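PDB 4C24: L-fuculose phosphate aldolase from Streptococcus pneumoniae, which is an aldolase of the class II aldolase and adducin family, probably metal-dependent, with a zinc ion bound in the crystal. Local coordinates for residues 32-37 against 94-99. Residues are numbered along the deposited sequence; the frame is centred on the assembly and turned at random. Where two conformers were deposited one is given.
With ZN (zinc ion), chain B; SO4 (sulfate ion), chain E.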
loop_
_atom_site.group_PDB
_atom_site.type_symbol
_atom_site.label_atom_id
_atom_site.label_comp_id
_atom_site.label_asym_id
_atom_site.label_seq_id
_atom_site.Cartn_x
_atom_site.Cartn_y
_atom_site.Cartn_z
ATOM N N ASN A 32 -16.994 -11.574 -7.653
ATOM C CA ASN A 32 -17.445 -12.695 -8.514
ATOM C C ASN A 32 -17.082 -12.433 -9.957
ATOM O O ASN A 32 -16.894 -11.299 -10.374
ATOM C CB ASN A 32 -18.944 -13.052 -8.343
ATOM C CG ASN A 32 -19.766 -11.878 -7.845
ATOM O OD1 ASN A 32 -20.169 -11.035 -8.636
ATOM N ND2 ASN A 32 -20.007 -11.823 -6.533
ATOM N N LEU A 33 -16.957 -13.504 -10.731
ATOM C CA LEU A 33 -16.600 -13.394 -12.128
ATOM C C LEU A 33 -17.507 -14.311 -12.914
ATOM O O LEU A 33 -17.915 -15.382 -12.429
ATOM C CB LEU A 33 -15.152 -13.844 -12.401
ATOM C CG LEU A 33 -14.038 -13.149 -11.629
ATOM C CD1 LEU A 33 -13.887 -13.703 -10.207
ATOM C CD2 LEU A 33 -12.722 -13.203 -12.374
ATOM N N SER A 34 -17.758 -13.915 -14.149
ATOM C CA SER A 34 -18.519 -14.745 -15.052
ATOM C C SER A 34 -18.074 -14.550 -16.486
ATOM O O SER A 34 -17.428 -13.550 -16.845
ATOM C CB SER A 34 -20.002 -14.415 -14.925
ATOM O OG SER A 34 -20.284 -13.183 -15.545
ATOM N N VAL A 35 -18.405 -15.564 -17.293
ATOM C CA VAL A 35 -18.285 -15.468 -18.735
ATOM C C VAL A 35 -19.569 -15.979 -19.354
ATOM O O VAL A 35 -20.235 -16.861 -18.804
ATOM C CB VAL A 35 -17.101 -16.288 -19.325
ATOM C CG1 VAL A 35 -15.778 -15.555 -19.140
ATOM C CG2 VAL A 35 -17.075 -17.708 -18.761
ATOM N N PHE A 36 -19.907 -15.418 -20.507
ATOM C CA PHE A 36 -21.072 -15.842 -21.267
ATOM C C PHE A 36 -20.634 -16.376 -22.622
ATOM O O PHE A 36 -19.917 -15.709 -23.364
ATOM C CB PHE A 36 -22.039 -14.665 -21.452
ATOM C CG PHE A 36 -23.407 -15.080 -21.922
ATOM C CD1 PHE A 36 -24.266 -15.764 -21.066
ATOM C CD2 PHE A 36 -23.831 -14.798 -23.215
ATOM C CE1 PHE A 36 -25.529 -16.159 -21.491
ATOM C CE2 PHE A 36 -25.099 -15.185 -23.641
ATOM C CZ PHE A 36 -25.934 -15.873 -22.783
ATOM N N ASP A 37 -21.068 -17.599 -22.930
ATOM C CA ASP A 37 -20.796 -18.215 -24.219
ATOM C C ASP A 37 -22.006 -17.892 -25.087
ATOM O O ASP A 37 -23.112 -18.380 -24.807
ATOM C CB ASP A 37 -20.630 -19.724 -23.990
ATOM C CG ASP A 37 -20.301 -20.494 -25.252
ATOM O OD1 ASP A 37 -20.772 -20.142 -26.353
ATOM O OD2 ASP A 37 -19.556 -21.497 -25.119
ATOM N N ASP A 94 -19.099 -10.085 -22.901
ATOM C CA ASP A 94 -19.067 -11.552 -22.759
ATOM C C ASP A 94 -18.362 -12.026 -21.484
ATOM O O ASP A 94 -18.222 -13.238 -21.241
ATOM C CB ASP A 94 -18.434 -12.229 -23.986
ATOM C CG ASP A 94 -19.293 -12.131 -25.248
ATOM O OD1 ASP A 94 -20.481 -11.767 -25.163
ATOM O OD2 ASP A 94 -18.782 -12.442 -26.346
ATOM N N ALA A 95 -17.873 -11.091 -20.678
ATOM C CA ALA A 95 -17.238 -11.445 -19.425
ATOM C C ALA A 95 -17.435 -10.297 -18.464
ATOM O O ALA A 95 -17.368 -9.141 -18.888
ATOM C CB ALA A 95 -15.760 -11.716 -19.622
ATOM N N ILE A 96 -17.645 -10.622 -17.193
ATOM C CA ILE A 96 -17.959 -9.615 -16.176
ATOM C C ILE A 96 -17.201 -9.917 -14.908
ATOM O O ILE A 96 -17.105 -11.095 -14.467
ATOM C CB ILE A 96 -19.468 -9.610 -15.877
ATOM C CG1 ILE A 96 -20.208 -9.155 -17.120
ATOM C CG2 ILE A 96 -19.816 -8.680 -14.701
ATOM C CD1 ILE A 96 -21.721 -9.272 -17.059
ATOM N N ILE A 97 -16.677 -8.867 -14.279
ATOM C CA ILE A 97 -16.064 -9.001 -12.989
ATOM C C ILE A 97 -16.716 -8.037 -12.042
ATOM O O ILE A 97 -16.900 -6.847 -12.403
ATOM C CB ILE A 97 -14.549 -8.723 -13.046
ATOM C CG1 ILE A 97 -13.855 -9.771 -13.959
ATOM C CG2 ILE A 97 -13.963 -8.710 -11.637
ATOM C CD1 ILE A 97 -12.372 -9.524 -14.149
ATOM N N HIS A 98 -17.097 -8.540 -10.872
ATOM C CA HIS A 98 -17.559 -7.686 -9.764
ATOM C C HIS A 98 -16.547 -7.782 -8.636
ATOM O O HIS A 98 -16.088 -8.886 -8.249
ATOM C CB HIS A 98 -18.944 -8.111 -9.311
ATOM C CG HIS A 98 -19.348 -7.580 -7.963
ATOM N ND1 HIS A 98 -19.543 -6.235 -7.725
ATOM C CD2 HIS A 98 -19.591 -8.209 -6.787
ATOM C CE1 HIS A 98 -19.881 -6.063 -6.460
ATOM N NE2 HIS A 98 -19.943 -7.245 -5.867
ATOM N N ALA A 99 -16.163 -6.630 -8.095
ATOM C CA ALA A 99 -15.177 -6.593 -7.055
ATOM C C ALA A 99 -15.486 -5.516 -6.044
ATOM O O ALA A 99 -16.166 -4.556 -6.390
ATOM C CB ALA A 99 -13.793 -6.372 -7.645
HETATM ZN ZN ZN B . -20.353 -7.524 -3.944
HETATM S S SO4 E . -20.515 -14.238 -3.637
HETATM O O1 SO4 E . -21.807 -14.914 -3.397
HETATM O O2 SO4 E . -20.710 -12.825 -3.295
HETATM O O3 SO4 E . -19.566 -14.922 -2.737
HETATM O O4 SO4 E . -20.112 -14.331 -5.058
HETATM O O HOH W 1 -21.715 -9.026 -3.447
#
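Strands 32-37 and 95-99 pair antiparallel in the middle of the mixed sheet of this class II aldolase fold, and where N32 faces H98 the pairing reaches the zinc site. Five backbone hydrogen bonds join 32-37 to 94-99, from N32 and H98, which exchange two, to F36 N on D94 O (2.9 Å), at a classic beta bulge. On one face L33 and I97 lie side by side, CD2 of L33 3.9 Å from CG1 of I97, and V35 CG1 meets the methyl of A95; these apolar groups suit a face packed against helices 7-22 and 169-192. The other face is mixed: I96 packs on helix 80-89, while N32, S34 and H98 carry polar groups. H98 binds zinc through NE2 at 2.0 Å, alongside H100 and H160, while ND1 is hydrogen-bonded to I162 O. N32 lies at the edge of this ring, its amide plane turned 27° from it and N32 OD1 3.2 Å from H98 CB. S34 OG is hydrogen-bonded to H83 ND1 and Y87 OH. With both its nitrogens engaged, the H98 ring is fixed in rotation, and N32, bonded to H98 through its backbone, has its amide held between H83 NE2, at OD1, and a sulfate probably from the crystallisation liquor, at ND2.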